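PDB 3EY5: acetyltransferase-like, GNAT family from Bacteroides thetaiotaomicron, which probably transfers an acetyl group from acetyl-coenzyme A to an amine nitrogen of its substrate. Local coordinates for residues Asp71-Val76 with Arg169-Thr174; Ile106-Glu111 with Tyr152-Gly157; Asp136-Pro141 with Phe148-Leu153. One frame throughout, in Å; residues are numbered along the deposited sequence.

How the contacts relate
Along the chain the segments come in the order 71-76, 106-111, 136-141, 148-153 overlapping 152-157, and 169-174, so contacts 2 and 3 lie within the loop that contact 1 closes. All three reach one mixed sheet: strand 74-81 runs parallel to 106-110, which is antiparallel to 149-156, and that strand also pairs with 136-139. Contacts 2 and 3 share Tyr-152 and Leu-153. Contact centres are about 11 Å apart for 1 and 2 and for 2 and 3, and about 13 Å for 1 and 3. Glu-109 of contact 2 bonds Tyr-137 and Gln-139 of contact 3 and, weakly, Tyr-75 of contact 1, so all three meet at one carboxylate, with helix 161-176 packed against the sheet.

Contact 1: residues Asp71-Val76 with Arg169-Thr174; sequences DEFYYV and RHKLHT
Leu-172 lays one methyl over the ring of Tyr-75, whereas its neighbour Lys-171 meets Phe-73 at the ring edge, so two aromatic side chains, one just before strand 74-81 and one in it, are met in different ways. In the first pair, Leu-172 CD2 stands 3.8 Å from the centroid of the Tyr-75 ring, 22° off its normal. This CH-pi contact is shifted toward the rim, with CD2 only 3.5 Å from CG of Tyr-75. The other branch approaches more loosely, Leu-172 CD1 being 4.1 Å from Tyr-75 CE1. With CG anti to the backbone N (chi1 173°), the tyrosine reaches out toward the helix. Its hydroxyl is hydrogen-bonded to that of Tyr-177, so a tyrosine suits a place where a flat apolar face must end in a polar tip. The pairing brings the C-terminal helix 161-176 against the start of strand 74-81, one of the central strands of the GNAT fold. Beside it, Lys-171 runs its aliphatic chain past Phe-73, with CD in the ring plane and 3.5 Å from CE2. A lysine fits here because its methylenes can pack on the phenyl edge while the ammonium can turn aside to a weak bond with Gly-167 O. The long salt bridge from Lys-171 NZ to Glu-72 OE1, 3.9 Å, is doubtful, since the glutamate has a second conformer. Leu-172 CD2 also lies 4.4 Å from Phe-73 CE1.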
loop_
_atom_site.group_PDB
_atom_site.type_symbol
_atom_site.label_atom_id
_atom_site.label_comp_id
_atom_site.label_asym_id
_atom_site.label_seq_id
_atom_site.Cartn_x
_atom_site.Cartn_y
_atom_site.Cartn_z
ATOM N N ASP A 71 -8.885 10.629 -6.700
ATOM C CA ASP A 71 -10.056 11.535 -6.630
ATOM C C ASP A 71 -11.271 10.897 -5.973
ATOM O O ASP A 71 -11.819 11.456 -5.047
ATOM C CB ASP A 71 -10.446 12.130 -7.997
ATOM C CG ASP A 71 -9.246 12.477 -8.854
ATOM O OD1 ASP A 71 -8.485 13.400 -8.476
ATOM O OD2 ASP A 71 -9.078 11.817 -9.911
ATOM N N GLU A 72 -11.705 9.740 -6.458
ATOM C CA GLU A 72 -12.785 9.016 -5.799
ATOM C C GLU A 72 -12.310 8.234 -4.572
ATOM O O GLU A 72 -13.068 8.081 -3.617
ATOM C CB GLU A 72 -13.471 8.046 -6.769
ATOM C CG GLU A 72 -14.064 8.710 -7.996
ATOM C CD GLU A 72 -13.213 8.527 -9.239
ATOM O OE1 GLU A 72 -12.122 7.913 -9.143
ATOM O OE2 GLU A 72 -13.649 8.989 -10.318
ATOM N N PHE A 73 -11.070 7.737 -4.618
ATOM C CA PHE A 73 -10.531 6.787 -3.616
ATOM C C PHE A 73 -9.014 6.896 -3.599
ATOM O O PHE A 73 -8.419 7.487 -4.534
ATOM C CB PHE A 73 -10.918 5.330 -3.927
ATOM C CG PHE A 73 -10.339 4.820 -5.217
ATOM C CD1 PHE A 73 -9.207 4.016 -5.224
ATOM C CD2 PHE A 73 -10.935 5.116 -6.418
ATOM C CE1 PHE A 73 -8.668 3.554 -6.413
ATOM C CE2 PHE A 73 -10.382 4.664 -7.627
ATOM C CZ PHE A 73 -9.258 3.880 -7.622
ATOM N N TYR A 74 -8.420 6.285 -2.555
ATOM C CA TYR A 74 -6.995 6.121 -2.387
ATOM C C TYR A 74 -6.578 4.635 -2.502
ATOM O O TYR A 74 -7.268 3.727 -1.977
ATOM C CB TYR A 74 -6.571 6.626 -0.998
ATOM C CG TYR A 74 -6.813 8.099 -0.740
ATOM C CD1 TYR A 74 -6.086 9.083 -1.411
ATOM C CD2 TYR A 74 -7.763 8.504 0.187
ATOM C CE1 TYR A 74 -6.316 10.462 -1.164
ATOM C CE2 TYR A 74 -8.000 9.870 0.460
ATOM C CZ TYR A 74 -7.272 10.833 -0.216
ATOM O OH TYR A 74 -7.532 12.153 0.057
ATOM N N TYR A 75 -5.441 4.410 -3.169
ATOM C CA TYR A 75 -4.892 3.063 -3.336
ATOM C C TYR A 75 -3.592 2.959 -2.572
ATOM O O TYR A 75 -2.657 3.749 -2.831
ATOM C CB TYR A 75 -4.608 2.753 -4.808
ATOM C CG TYR A 75 -3.892 1.442 -4.976
ATOM C CD1 TYR A 75 -4.493 0.237 -4.558
ATOM C CD2 TYR A 75 -2.607 1.388 -5.529
ATOM C CE1 TYR A 75 -3.836 -0.970 -4.693
ATOM C CE2 TYR A 75 -1.941 0.165 -5.679
ATOM C CZ TYR A 75 -2.569 -0.999 -5.240
ATOM O OH TYR A 75 -1.958 -2.228 -5.396
ATOM N N VAL A 76 -3.534 2.035 -1.615
ATOM C CA VAL A 76 -2.322 1.866 -0.830
ATOM C C VAL A 76 -1.384 0.884 -1.568
ATOM O O VAL A 76 -1.712 -0.313 -1.764
ATOM C CB VAL A 76 -2.594 1.430 0.642
ATOM C CG1 VAL A 76 -1.285 1.044 1.304
ATOM C CG2 VAL A 76 -3.290 2.583 1.441
ATOM N N ARG A 169 -10.246 -1.660 -10.775
ATOM C CA ARG A 169 -9.242 -2.541 -11.378
ATOM C C ARG A 169 -8.601 -1.867 -12.551
ATOM O O ARG A 169 -7.380 -1.877 -12.693
ATOM C CB ARG A 169 -9.896 -3.828 -11.870
ATOM C CG ARG A 169 -8.894 -4.835 -12.394
ATOM C CD ARG A 169 -9.626 -6.045 -12.917
ATOM N NE ARG A 169 -9.510 -6.191 -14.361
ATOM C CZ ARG A 169 -10.261 -5.553 -15.260
ATOM N NH1 ARG A 169 -10.054 -5.785 -16.546
ATOM N NH2 ARG A 169 -11.201 -4.673 -14.896
ATOM N N HIS A 170 -9.434 -1.275 -13.399
ATOM C CA HIS A 170 -8.946 -0.615 -14.579
ATOM C C HIS A 170 -7.991 0.545 -14.203
ATOM O O HIS A 170 -6.882 0.624 -14.715
ATOM C CB HIS A 170 -10.108 -0.169 -15.513
ATOM C CG HIS A 170 -9.628 0.509 -16.761
ATOM N ND1 HIS A 170 -9.077 -0.186 -17.821
ATOM C CD2 HIS A 170 -9.556 1.819 -17.097
ATOM C CE1 HIS A 170 -8.712 0.664 -18.765
ATOM N NE2 HIS A 170 -8.989 1.889 -18.352
ATOM N N LYS A 171 -8.412 1.419 -13.302
ATOM C CA LYS A 171 -7.545 2.478 -12.769
ATOM C C LYS A 171 -6.195 1.990 -12.220
ATOM O O LYS A 171 -5.161 2.598 -12.493
ATOM C CB LYS A 171 -8.277 3.274 -11.664
ATOM C CG LYS A 171 -9.537 3.981 -12.148
ATOM C CD LYS A 171 -10.145 4.895 -11.067
ATOM C CE LYS A 171 -11.572 5.380 -11.421
ATOM N NZ LYS A 171 -12.688 4.460 -10.937
ATOM N N LEU A 172 -6.221 0.903 -11.442
ATOM C CA LEU A 172 -5.013 0.303 -10.882
ATOM C C LEU A 172 -4.055 -0.229 -11.953
ATOM O O LEU A 172 -2.835 0.061 -11.923
ATOM C CB LEU A 172 -5.369 -0.859 -9.915
ATOM C CG LEU A 172 -6.248 -0.514 -8.698
ATOM C CD1 LEU A 172 -6.393 -1.728 -7.775
ATOM C CD2 LEU A 172 -5.700 0.652 -7.925
ATOM N N HIS A 173 -4.593 -1.040 -12.871
ATOM C CA HIS A 173 -3.760 -1.672 -13.885
ATOM C C HIS A 173 -3.082 -0.657 -14.803
ATOM O O HIS A 173 -1.937 -0.823 -15.196
ATOM C CB HIS A 173 -4.589 -2.641 -14.703
ATOM C CG HIS A 173 -4.881 -3.908 -13.976
ATOM N ND1 HIS A 173 -5.205 -5.078 -14.622
ATOM C CD2 HIS A 173 -4.852 -4.200 -12.650
ATOM C CE1 HIS A 173 -5.392 -6.038 -13.727
ATOM N NE2 HIS A 173 -5.175 -5.532 -12.522
ATOM N N THR A 174 -3.787 0.394 -15.147
ATOM C CA THR A 174 -3.224 1.290 -16.140
ATOM C C THR A 174 -2.290 2.295 -15.474
ATOM O O THR A 174 -1.162 2.472 -15.944
ATOM C CB THR A 174 -4.300 1.962 -16.977
ATOM O OG1 THR A 174 -5.278 2.525 -16.108
ATOM C CG2 THR A 174 -5.018 0.939 -17.853
#

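Contact 2: residues Ile106-Glu111 with Tyr152-Gly157; sequences IVLEVE and YLMVHG
Met-154, a selenomethionine in this crystal, lies beside Leu-108 and crosses Val-110 at about a right angle on one face of the sheet. Its CB rests 3.6 Å from CD1 of Leu-108, the two side chains pointing the same way. One bond further, CG meets CG2 of Val-110 at 3.8 Å. The selenium then comes 3.8 Å from Val-110 CG1, so both valine methyls take part. A bend at the last torsion (chi3 73°) swings the terminal methyl CE off the line of the chain; beyond the two strands the side chain touches Tyr-125 and Gln-126 of helix 116-127. A long, flexible, apolar residue suits this place because it can follow the uneven surface between strand and helix.

On the opposite face, Leu-153 CD2 fits between Val-107 CG1, at 4.1 Å, and Glu-109 CG, at 3.9 Å, while Val-155 stands across from Val-107. Beta-branched residues favour the extended backbone of such strands and fill the space close to it. Between the faces, three hydrogen-bonded pairs, Ile-106 with His-156, Leu-108 with Met-154 and Val-110 with Tyr-152, give six backbone bonds. The bond from Leu-108 N to Met-154 O, 3.0 Å long, is nearly straight at 174°. Val-110 N to Tyr-152 O, 2.8 Å, is about as straight, at 171°.

Strand 149-156 also pairs with 131-134 (Leu-153 with Trp-133, Val-155 with Thr-131), and so lies antiparallel to both between 106-110 and 131-134, the strand order characteristic of the C-terminal half of the GNAT acetyltransferase fold.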
loop_
_atom_site.group_PDB
_atom_site.type_symbol
_atom_site.label_atom_id
_atom_site.label_comp_id
_atom_site.label_asym_id
_atom_site.label_seq_id
_atom_site.Cartn_x
_atom_site.Cartn_y
_atom_site.Cartn_z
ATOM N N ILE A 106 -10.462 3.664 0.846
ATOM C CA ILE A 106 -9.053 3.242 0.773
ATOM C C ILE A 106 -9.074 1.846 0.200
ATOM O O ILE A 106 -9.802 0.984 0.702
ATOM C CB ILE A 106 -8.392 3.170 2.142
ATOM C CG1 ILE A 106 -8.461 4.519 2.863
ATOM C CG2 ILE A 106 -6.900 2.684 2.011
ATOM C CD1 ILE A 106 -7.955 4.429 4.274
ATOM N N VAL A 107 -8.294 1.647 -0.850
ATOM C CA VAL A 107 -8.186 0.339 -1.471
ATOM C C VAL A 107 -6.767 -0.166 -1.257
ATOM O O VAL A 107 -5.800 0.583 -1.434
ATOM C CB VAL A 107 -8.520 0.383 -2.984
ATOM C CG1 VAL A 107 -8.446 -1.028 -3.601
ATOM C CG2 VAL A 107 -9.933 1.057 -3.241
ATOM N N LEU A 108 -6.648 -1.433 -0.870
ATOM C CA LEU A 108 -5.332 -2.132 -0.922
ATOM C C LEU A 108 -5.471 -3.573 -1.485
ATOM O O LEU A 108 -6.596 -4.082 -1.621
ATOM C CB LEU A 108 -4.672 -2.132 0.447
ATOM C CG LEU A 108 -5.510 -2.758 1.581
ATOM C CD1 LEU A 108 -5.585 -4.245 1.448
ATOM C CD2 LEU A 108 -4.880 -2.449 2.892
ATOM N N GLU A 109 -4.348 -4.191 -1.846
ATOM C CA GLU A 109 -4.324 -5.602 -2.289
ATOM C C GLU A 109 -3.768 -6.490 -1.176
ATOM O O GLU A 109 -2.844 -6.075 -0.441
ATOM C CB GLU A 109 -3.440 -5.797 -3.513
ATOM C CG GLU A 109 -3.563 -4.740 -4.608
ATOM C CD GLU A 109 -2.639 -5.030 -5.805
ATOM O OE1 GLU A 109 -1.908 -6.046 -5.754
ATOM O OE2 GLU A 109 -2.626 -4.256 -6.798
ATOM N N VAL A 110 -4.366 -7.667 -1.017
ATOM C CA VAL A 110 -3.849 -8.698 -0.130
ATOM C C VAL A 110 -3.687 -9.998 -0.907
ATOM O O VAL A 110 -4.350 -10.232 -1.912
ATOM C CB VAL A 110 -4.730 -8.976 1.112
ATOM C CG1 VAL A 110 -4.784 -7.774 1.999
ATOM C CG2 VAL A 110 -6.108 -9.419 0.717
ATOM N N GLU A 111 -2.775 -10.815 -0.428
ATOM C CA GLU A 111 -2.663 -12.196 -0.861
ATOM C C GLU A 111 -3.941 -13.013 -0.640
ATOM O O GLU A 111 -4.690 -12.765 0.328
ATOM C CB GLU A 111 -1.504 -12.835 -0.122
ATOM C CG GLU A 111 -0.222 -12.654 -0.883
ATOM C CD GLU A 111 -0.191 -13.625 -2.053
ATOM O OE1 GLU A 111 0.768 -13.568 -2.860
ATOM O OE2 GLU A 111 -1.141 -14.455 -2.156
ATOM N N TYR A 152 -6.496 -10.308 -3.722
ATOM C CA TYR A 152 -7.852 -9.796 -3.525
ATOM C C TYR A 152 -7.682 -8.348 -3.192
ATOM O O TYR A 152 -6.675 -7.940 -2.599
ATOM C CB TYR A 152 -8.564 -10.495 -2.358
ATOM C CG TYR A 152 -9.106 -11.866 -2.687
ATOM C CD1 TYR A 152 -9.567 -12.169 -3.997
ATOM C CD2 TYR A 152 -9.212 -12.849 -1.701
ATOM C CE1 TYR A 152 -10.093 -13.435 -4.303
ATOM C CE2 TYR A 152 -9.736 -14.104 -1.991
ATOM C CZ TYR A 152 -10.163 -14.393 -3.282
ATOM O OH TYR A 152 -10.659 -15.639 -3.565
ATOM N N LEU A 153 -8.691 -7.572 -3.514
ATOM C CA LEU A 153 -8.725 -6.181 -3.042
ATOM C C LEU A 153 -9.501 -6.155 -1.735
ATOM O O LEU A 153 -10.390 -6.975 -1.502
ATOM C CB LEU A 153 -9.406 -5.263 -4.044
ATOM C CG LEU A 153 -8.811 -5.107 -5.442
ATOM C CD1 LEU A 153 -9.790 -4.186 -6.227
ATOM C CD2 LEU A 153 -7.363 -4.503 -5.385
HETATM N N MSE A 154 -9.158 -5.194 -0.900
HETATM C CA MSE A 154 -9.855 -5.001 0.356
HETATM C C MSE A 154 -10.087 -3.527 0.457
HETATM O O MSE A 154 -9.199 -2.741 0.122
HETATM C CB MSE A 154 -9.006 -5.499 1.512
HETATM C CG MSE A 154 -8.906 -7.001 1.552
HETATM SE SE MSE A 154 -8.356 -7.551 3.285
HETATM C CE MSE A 154 -10.061 -7.183 4.174
ATOM N N VAL A 155 -11.301 -3.167 0.880
ATOM C CA VAL A 155 -11.743 -1.784 0.808
ATOM C C VAL A 155 -12.258 -1.257 2.140
ATOM O O VAL A 155 -12.996 -1.932 2.854
ATOM C CB VAL A 155 -12.810 -1.613 -0.321
ATOM C CG1 VAL A 155 -13.176 -0.144 -0.517
ATOM C CG2 VAL A 155 -12.243 -2.175 -1.611
ATOM N N HIS A 156 -11.871 -0.042 2.485
ATOM C CA HIS A 156 -12.439 0.585 3.668
ATOM C C HIS A 156 -13.193 1.787 3.136
ATOM O O HIS A 156 -12.617 2.594 2.403
ATOM C CB HIS A 156 -11.334 1.010 4.652
ATOM C CG HIS A 156 -11.841 1.802 5.815
ATOM N ND1 HIS A 156 -12.305 1.212 6.970
ATOM C CD2 HIS A 156 -11.959 3.140 6.002
ATOM C CE1 HIS A 156 -12.685 2.149 7.824
ATOM N NE2 HIS A 156 -12.486 3.329 7.258
ATOM N N GLY A 157 -14.485 1.884 3.451
ATOM C CA GLY A 157 -15.307 2.999 2.978
ATOM C C GLY A 157 -16.436 2.571 2.040
ATOM O O GLY A 157 -16.623 1.388 1.786
#

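Contact 3: residues Asp136-Pro141 with Phe148-Leu153; sequences DYYQPP and FLPMYL
Tyr-137 extends its ring away from its own backbone N (chi1 -179°), while Leu-153, with CG opposite its carbonyl carbon (chi1 -61°), brings CD2 over the centre of that ring. CD2 stands 3.8 Å from the centroid of the Tyr-137 ring in a CH-pi contact 11° off the normal. In the ring plane, Met-151 CB reaches the edge at CD2 of Tyr-137. A leucine in place of Tyr-137 would probably leave Leu-153 without its flat ring partner and take from the Glu-109 carboxylate one of its hydrogen-bond donors, the Tyr-137 hydroxyl.

Toward the hairpin's turn, Phe-148 presents one face to two prolines: Pro-141 CD lies 3.7 Å and Pro-140 CA 3.9 Å from the centroid of its ring. Stiff prolines suit this place, offering C-H groups as the strand gives way to loop. Gln-139 and Leu-149 exchange two backbone bonds, Gln-139 N to Leu-149 O and Leu-149 N to Gln-139 O, each 2.7 Å. On the face opposite Tyr-137 and Gln-139, Tyr-138 CE2 packs on Pro-150 CB at 3.7 Å.

The hairpin of strands 136-139 and 149-156 borders helix 161-176, whose Tyr-165 and Leu-172 touch Tyr-137, while Trp-133 of strand 131-134 meets Leu-153.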
loop_
_atom_site.group_PDB
_atom_site.type_symbol
_atom_site.label_atom_id
_atom_site.label_comp_id
_atom_site.label_asym_id
_atom_site.label_seq_id
_atom_site.Cartn_x
_atom_site.Cartn_y
_atom_site.Cartn_z
ATOM N N ASP A 136 -11.984 -11.792 -8.858
ATOM C CA ASP A 136 -10.798 -12.472 -9.339
ATOM C C ASP A 136 -9.726 -11.434 -9.780
ATOM O O ASP A 136 -9.422 -11.302 -10.968
ATOM C CB ASP A 136 -11.173 -13.401 -10.504
ATOM C CG ASP A 136 -10.014 -14.310 -10.929
ATOM O OD1 ASP A 136 -9.122 -14.593 -10.077
ATOM O OD2 ASP A 136 -9.989 -14.746 -12.116
ATOM N N TYR A 137 -9.160 -10.715 -8.816
ATOM C CA TYR A 137 -8.155 -9.698 -9.080
ATOM C C TYR A 137 -6.722 -10.304 -9.278
ATOM O O TYR A 137 -6.359 -11.306 -8.630
ATOM C CB TYR A 137 -8.142 -8.704 -7.921
ATOM C CG TYR A 137 -7.129 -7.597 -8.148
ATOM C CD1 TYR A 137 -7.350 -6.624 -9.112
ATOM C CD2 TYR A 137 -5.966 -7.528 -7.405
ATOM C CE1 TYR A 137 -6.421 -5.587 -9.353
ATOM C CE2 TYR A 137 -5.024 -6.511 -7.632
ATOM C CZ TYR A 137 -5.250 -5.554 -8.631
ATOM O OH TYR A 137 -4.326 -4.521 -8.865
ATOM N N TYR A 138 -5.935 -9.666 -10.147
ATOM C CA TYR A 138 -4.510 -9.966 -10.365
ATOM C C TYR A 138 -3.682 -8.697 -10.334
ATOM O O TYR A 138 -4.043 -7.710 -10.982
ATOM C CB TYR A 138 -4.300 -10.656 -11.731
ATOM C CG TYR A 138 -4.737 -12.114 -11.702
ATOM C CD1 TYR A 138 -6.061 -12.462 -11.941
ATOM C CD2 TYR A 138 -3.826 -13.133 -11.386
ATOM C CE1 TYR A 138 -6.476 -13.782 -11.865
ATOM C CE2 TYR A 138 -4.225 -14.454 -11.328
ATOM C CZ TYR A 138 -5.550 -14.763 -11.562
ATOM O OH TYR A 138 -5.964 -16.062 -11.519
ATOM N N GLN A 139 -2.584 -8.706 -9.583
ATOM C CA GLN A 139 -1.611 -7.631 -9.672
ATOM C C GLN A 139 -0.685 -7.866 -10.876
ATOM O O GLN A 139 0.051 -8.861 -10.906
ATOM C CB GLN A 139 -0.777 -7.567 -8.394
ATOM C CG GLN A 139 0.180 -6.371 -8.369
ATOM C CD GLN A 139 1.211 -6.504 -7.274
ATOM O OE1 GLN A 139 2.409 -6.597 -7.546
ATOM N NE2 GLN A 139 0.757 -6.553 -6.036
ATOM N N PRO A 140 -0.703 -6.930 -11.868
ATOM C CA PRO A 140 0.232 -6.958 -12.993
ATOM C C PRO A 140 1.644 -6.913 -12.427
ATOM O O PRO A 140 1.830 -6.386 -11.351
ATOM C CB PRO A 140 -0.059 -5.633 -13.754
ATOM C CG PRO A 140 -1.424 -5.212 -13.304
ATOM C CD PRO A 140 -1.472 -5.672 -11.828
ATOM N N PRO A 141 2.646 -7.469 -13.147
ATOM C CA PRO A 141 4.016 -7.530 -12.603
ATOM C C PRO A 141 4.684 -6.164 -12.566
ATOM O O PRO A 141 4.466 -5.343 -13.462
ATOM C CB PRO A 141 4.764 -8.383 -13.633
ATOM C CG PRO A 141 3.965 -8.229 -14.935
ATOM C CD PRO A 141 2.536 -8.106 -14.476
ATOM N N PHE A 148 1.795 -12.173 -13.320
ATOM C CA PHE A 148 0.585 -11.535 -12.748
ATOM C C PHE A 148 0.248 -12.257 -11.434
ATOM O O PHE A 148 0.206 -13.467 -11.405
ATOM C CB PHE A 148 -0.602 -11.646 -13.713
ATOM C CG PHE A 148 -0.641 -10.556 -14.758
ATOM C CD1 PHE A 148 -1.594 -9.553 -14.692
ATOM C CD2 PHE A 148 0.313 -10.515 -15.791
ATOM C CE1 PHE A 148 -1.631 -8.504 -15.691
ATOM C CE2 PHE A 148 0.271 -9.489 -16.760
ATOM C CZ PHE A 148 -0.713 -8.491 -16.696
ATOM N N LEU A 149 0.018 -11.521 -10.359
ATOM C CA LEU A 149 -0.123 -12.165 -9.046
ATOM C C LEU A 149 -1.582 -12.218 -8.578
ATOM O O LEU A 149 -2.218 -11.187 -8.478
ATOM C CB LEU A 149 0.760 -11.477 -7.995
ATOM C CG LEU A 149 2.238 -11.279 -8.355
ATOM C CD1 LEU A 149 2.885 -10.375 -7.306
ATOM C CD2 LEU A 149 2.982 -12.637 -8.503
ATOM N N PRO A 150 -2.110 -13.427 -8.308
ATOM C CA PRO A 150 -3.494 -13.513 -7.836
ATOM C C PRO A 150 -3.593 -12.801 -6.475
ATOM O O PRO A 150 -2.701 -12.960 -5.667
ATOM C CB PRO A 150 -3.735 -15.022 -7.688
ATOM C CG PRO A 150 -2.490 -15.707 -8.222
ATOM C CD PRO A 150 -1.382 -14.703 -8.207
HETATM N N MSE A 151 -4.600 -11.959 -6.268
HETATM C CA MSE A 151 -4.722 -11.200 -5.022
HETATM C C MSE A 151 -6.159 -10.929 -4.837
HETATM O O MSE A 151 -6.963 -11.258 -5.692
HETATM C CB MSE A 151 -4.032 -9.849 -5.122
HETATM C CG MSE A 151 -2.638 -9.985 -5.587
HETATM SE SE MSE A 151 -1.409 -10.277 -4.105
HETATM C CE MSE A 151 -0.690 -8.573 -4.640
ATOM N N TYR A 152 -6.496 -10.308 -3.722
ATOM C CA TYR A 152 -7.852 -9.796 -3.525
ATOM C C TYR A 152 -7.682 -8.348 -3.192
ATOM O O TYR A 152 -6.675 -7.940 -2.599
ATOM C CB TYR A 152 -8.564 -10.495 -2.358
ATOM C CG TYR A 152 -9.106 -11.866 -2.687
ATOM C CD1 TYR A 152 -9.567 -12.169 -3.997
ATOM C CD2 TYR A 152 -9.212 -12.849 -1.701
ATOM C CE1 TYR A 152 -10.093 -13.435 -4.303
ATOM C CE2 TYR A 152 -9.736 -14.104 -1.991
ATOM C CZ TYR A 152 -10.163 -14.393 -3.282
ATOM O OH TYR A 152 -10.659 -15.639 -3.565
ATOM N N LEU A 153 -8.691 -7.572 -3.514
ATOM C CA LEU A 153 -8.725 -6.181 -3.042
ATOM C C LEU A 153 -9.501 -6.155 -1.735
ATOM O O LEU A 153 -10.390 -6.975 -1.502
ATOM C CB LEU A 153 -9.406 -5.263 -4.044
ATOM C CG LEU A 153 -8.811 -5.107 -5.442
ATOM C CD1 LEU A 153 -9.790 -4.186 -6.227
ATOM C CD2 LEU A 153 -7.363 -4.503 -5.385
#